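Local coordinates for N-ACETYLMURAMOYL-L-ALANINE AMIDASE CwlV (Paenibacillus polymyxa, PDB 1JWQ), which probably hydrolyses the amide bond between N-acetylmuramic acid and L-alanine in peptidoglycan, through this zinc-binding catalytic domain, at residues L35-I40 and R163-I168. Numbering follows the deposited sequence.
Sequences LKVESI and RVAQGI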
ATOM      1  N   LEU A  35      -0.410   0.829   9.504  1.00 12.00           N
ATOM      2  CA  LEU A  35      -0.580   0.426  10.896  1.00 12.88           C
ATOM      3  C   LEU A  35      -1.748  -0.544  11.058  1.00 13.39           C
ATOM      4  O   LEU A  35      -1.675  -1.484  11.846  1.00 13.83           O
ATOM      5  CB  LEU A  35      -0.793   1.657  11.781  1.00 14.48           C
ATOM      6  CG  LEU A  35       0.400   2.614  11.863  1.00 15.53           C
ATOM      7  CD1 LEU A  35       0.051   3.788  12.753  1.00 17.97           C
ATOM      8  CD2 LEU A  35       1.624   1.877  12.401  1.00 17.70           C
ATOM      9  N   LYS A  36      -2.826  -0.313  10.316  1.00 13.06           N
ATOM     10  CA  LYS A  36      -3.986  -1.196  10.394  1.00 13.07           C
ATOM     11  C   LYS A  36      -3.660  -2.568   9.813  1.00 13.16           C
ATOM     12  O   LYS A  36      -4.052  -3.595  10.370  1.00 12.50           O
ATOM     13  CB  LYS A  36      -5.181  -0.580   9.661  1.00 13.45           C
ATOM     14  CG  LYS A  36      -5.855   0.550  10.422  1.00 15.14           C
ATOM     15  CD  LYS A  36      -6.950   1.205   9.599  1.00 19.40           C
ATOM     16  CE  LYS A  36      -7.598   2.375  10.345  1.00 18.38           C
ATOM     17  NZ  LYS A  36      -8.293   1.917  11.579  1.00 21.63           N
ATOM     18  N   VAL A  37      -2.939  -2.592   8.695  1.00 12.85           N
ATOM     19  CA  VAL A  37      -2.576  -3.862   8.082  1.00 12.10           C
ATOM     20  C   VAL A  37      -1.656  -4.612   9.041  1.00 14.10           C
ATOM     21  O   VAL A  37      -1.773  -5.826   9.207  1.00 13.73           O
ATOM     22  CB  VAL A  37      -1.873  -3.643   6.718  1.00 13.22           C
ATOM     23  CG1 VAL A  37      -1.336  -4.966   6.176  1.00 11.92           C
ATOM     24  CG2 VAL A  37      -2.860  -3.046   5.728  1.00 10.41           C
ATOM     25  N   GLU A  38      -0.765  -3.877   9.698  1.00 13.78           N
ATOM     26  CA  GLU A  38       0.155  -4.484  10.646  1.00 14.94           C
ATOM     27  C   GLU A  38      -0.606  -5.153  11.786  1.00 15.01           C
ATOM     28  O   GLU A  38      -0.327  -6.298  12.143  1.00 14.73           O
ATOM     29  CB  GLU A  38       1.103  -3.435  11.220  1.00 14.81           C
ATOM     30  CG  GLU A  38       2.221  -4.034  12.061  1.00 17.32           C
ATOM     31  CD  GLU A  38       3.010  -2.992  12.819  1.00 16.96           C
ATOM     32  OE1 GLU A  38       4.157  -3.287  13.209  1.00 20.92           O
ATOM     33  OE2 GLU A  38       2.482  -1.883  13.033  1.00 16.74           O
ATOM     34  N   SER A  39      -1.564  -4.432  12.360  1.00 16.03           N
ATOM     35  CA  SER A  39      -2.356  -4.965  13.466  1.00 17.00           C
ATOM     36  C   SER A  39      -3.056  -6.266  13.090  1.00 16.07           C
ATOM     37  O   SER A  39      -3.108  -7.208  13.884  1.00 16.52           O
ATOM     38  CB  SER A  39      -3.401  -3.942  13.915  1.00 19.19           C
ATOM     39  OG  SER A  39      -2.783  -2.732  14.317  1.00 26.44           O
ATOM     40  N   ILE A  40      -3.592  -6.316  11.876  1.00 13.92           N
ATOM     41  CA  ILE A  40      -4.289  -7.505  11.404  1.00 14.16           C
ATOM     42  C   ILE A  40      -3.329  -8.675  11.204  1.00 15.16           C
ATOM     43  O   ILE A  40      -3.585  -9.778  11.675  1.00 15.18           O
ATOM     44  CB  ILE A  40      -5.020  -7.227  10.072  1.00 13.14           C
ATOM     45  CG1 ILE A  40      -6.093  -6.157  10.289  1.00 13.09           C
ATOM     46  CG2 ILE A  40      -5.652  -8.507   9.536  1.00 11.37           C
ATOM     47  CD1 ILE A  40      -6.689  -5.622   9.004  1.00 13.24           C
ATOM     48  N   ARG A 163     -11.771  -1.882   6.342  1.00 16.09           N
ATOM     49  CA  ARG A 163     -12.194  -2.852   5.344  1.00 16.96           C
ATOM     50  C   ARG A 163     -11.072  -3.106   4.335  1.00 15.13           C
ATOM     51  O   ARG A 163     -10.772  -4.250   3.986  1.00 13.85           O
ATOM     52  CB  ARG A 163     -13.429  -2.322   4.622  1.00 19.46           C
ATOM     53  CG  ARG A 163     -14.016  -3.279   3.618  1.00 26.46           C
ATOM     54  CD  ARG A 163     -14.817  -2.516   2.592  1.00 31.04           C
ATOM     55  NE  ARG A 163     -15.576  -1.419   3.183  1.00 35.12           N
ATOM     56  CZ  ARG A 163     -15.865  -0.297   2.536  1.00 36.30           C
ATOM     57  NH1 ARG A 163     -15.449  -0.132   1.286  1.00 33.90           N
ATOM     58  NH2 ARG A 163     -16.592   0.643   3.124  1.00 37.60           N
ATOM     59  N   VAL A 164     -10.454  -2.024   3.878  1.00 13.70           N
ATOM     60  CA  VAL A 164      -9.372  -2.106   2.907  1.00 12.35           C
ATOM     61  C   VAL A 164      -8.132  -2.738   3.524  1.00 11.11           C
ATOM     62  O   VAL A 164      -7.447  -3.525   2.875  1.00 10.61           O
ATOM     63  CB  VAL A 164      -9.033  -0.707   2.356  1.00 12.80           C
ATOM     64  CG1 VAL A 164      -7.811  -0.775   1.449  1.00 12.11           C
ATOM     65  CG2 VAL A 164     -10.228  -0.166   1.578  1.00 12.80           C
ATOM     66  N   ALA A 165      -7.853  -2.398   4.780  1.00 11.02           N
ATOM     67  CA  ALA A 165      -6.700  -2.958   5.473  1.00 10.66           C
ATOM     68  C   ALA A 165      -6.853  -4.471   5.546  1.00 11.22           C
ATOM     69  O   ALA A 165      -5.878  -5.213   5.415  1.00  9.50           O
ATOM     70  CB  ALA A 165      -6.585  -2.369   6.880  1.00 10.41           C
ATOM     71  N   GLN A 166      -8.080  -4.932   5.763  1.00 10.90           N
ATOM     72  CA  GLN A 166      -8.314  -6.367   5.838  1.00 11.63           C
ATOM     73  C   GLN A 166      -8.101  -6.985   4.465  1.00 11.91           C
ATOM     74  O   GLN A 166      -7.571  -8.087   4.349  1.00 12.92           O
ATOM     75  CB  GLN A 166      -9.735  -6.670   6.316  1.00 12.03           C
ATOM     76  CG  GLN A 166     -10.012  -8.163   6.459  1.00 11.60           C
ATOM     77  CD  GLN A 166      -9.155  -8.820   7.531  1.00 13.18           C
ATOM     78  OE1 GLN A 166      -9.217  -8.450   8.706  1.00 16.00           O
ATOM     79  NE2 GLN A 166      -8.351  -9.798   7.131  1.00 11.57           N
ATOM     80  N   GLY A 167      -8.519  -6.267   3.427  1.00 11.47           N
ATOM     81  CA  GLY A 167      -8.350  -6.761   2.073  1.00 10.87           C
ATOM     82  C   GLY A 167      -6.876  -6.895   1.733  1.00 11.52           C
ATOM     83  O   GLY A 167      -6.452  -7.886   1.137  1.00 11.39           O
ATOM     84  N   ILE A 168      -6.091  -5.894   2.112  1.00 11.25           N
ATOM     85  CA  ILE A 168      -4.656  -5.914   1.855  1.00 10.43           C
ATOM     86  C   ILE A 168      -4.023  -7.064   2.638  1.00 12.34           C
ATOM     87  O   ILE A 168      -3.173  -7.797   2.121  1.00 10.06           O
ATOM     88  CB  ILE A 168      -4.013  -4.565   2.256  1.00  9.31           C
ATOM     89  CG1 ILE A 168      -4.554  -3.462   1.340  1.00  9.60           C
ATOM     90  CG2 ILE A 168      -2.500  -4.645   2.164  1.00  8.62           C
ATOM     91  CD1 ILE A 168      -4.054  -2.057   1.681  1.00 10.66           C
TER
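With CG1 anti to its carbonyl carbon (chi1 -63°) and the chain extended beyond it, Ile40 sends CD1 over the backbone of 163-168, 3.6 Å from Gln166 N. Its other branch, CG2, lies 3.7 Å from OE1 of Gln166, whose side chain bends back at chi2 (64°) to run obliquely over the isoleucine; the amide NE2 is hydrogen-bonded to Asp170. Cutting Ile40 back to an alanine is likely to leave a gap over Ala165 and the carboxamide of Gln166 without its apolar neighbour. The close approach at Ala165, whose CA is 5.0 Å from the CA of Val37, is consistent with its small side chain; Ala165 CB lies 3.6 Å from Lys36 CB. Beyond that methylene the lysine leads away, NZ forming a salt bridge with Glu158 and a hydrogen bond with Asn162. On the buried side, CG2 of Val37 touches CG2 of Ile168 at 3.9 Å, the two side chains crossing near a right angle, while Met33 and Phe112 also pack on Ile168. The axes of the two short segments come within 8.6 Å and cross at -57°; with these carbon contacts, that describes apolar packing between helices 26-42 and 158-176 in the open alpha-beta-alpha fold of this amidase domain.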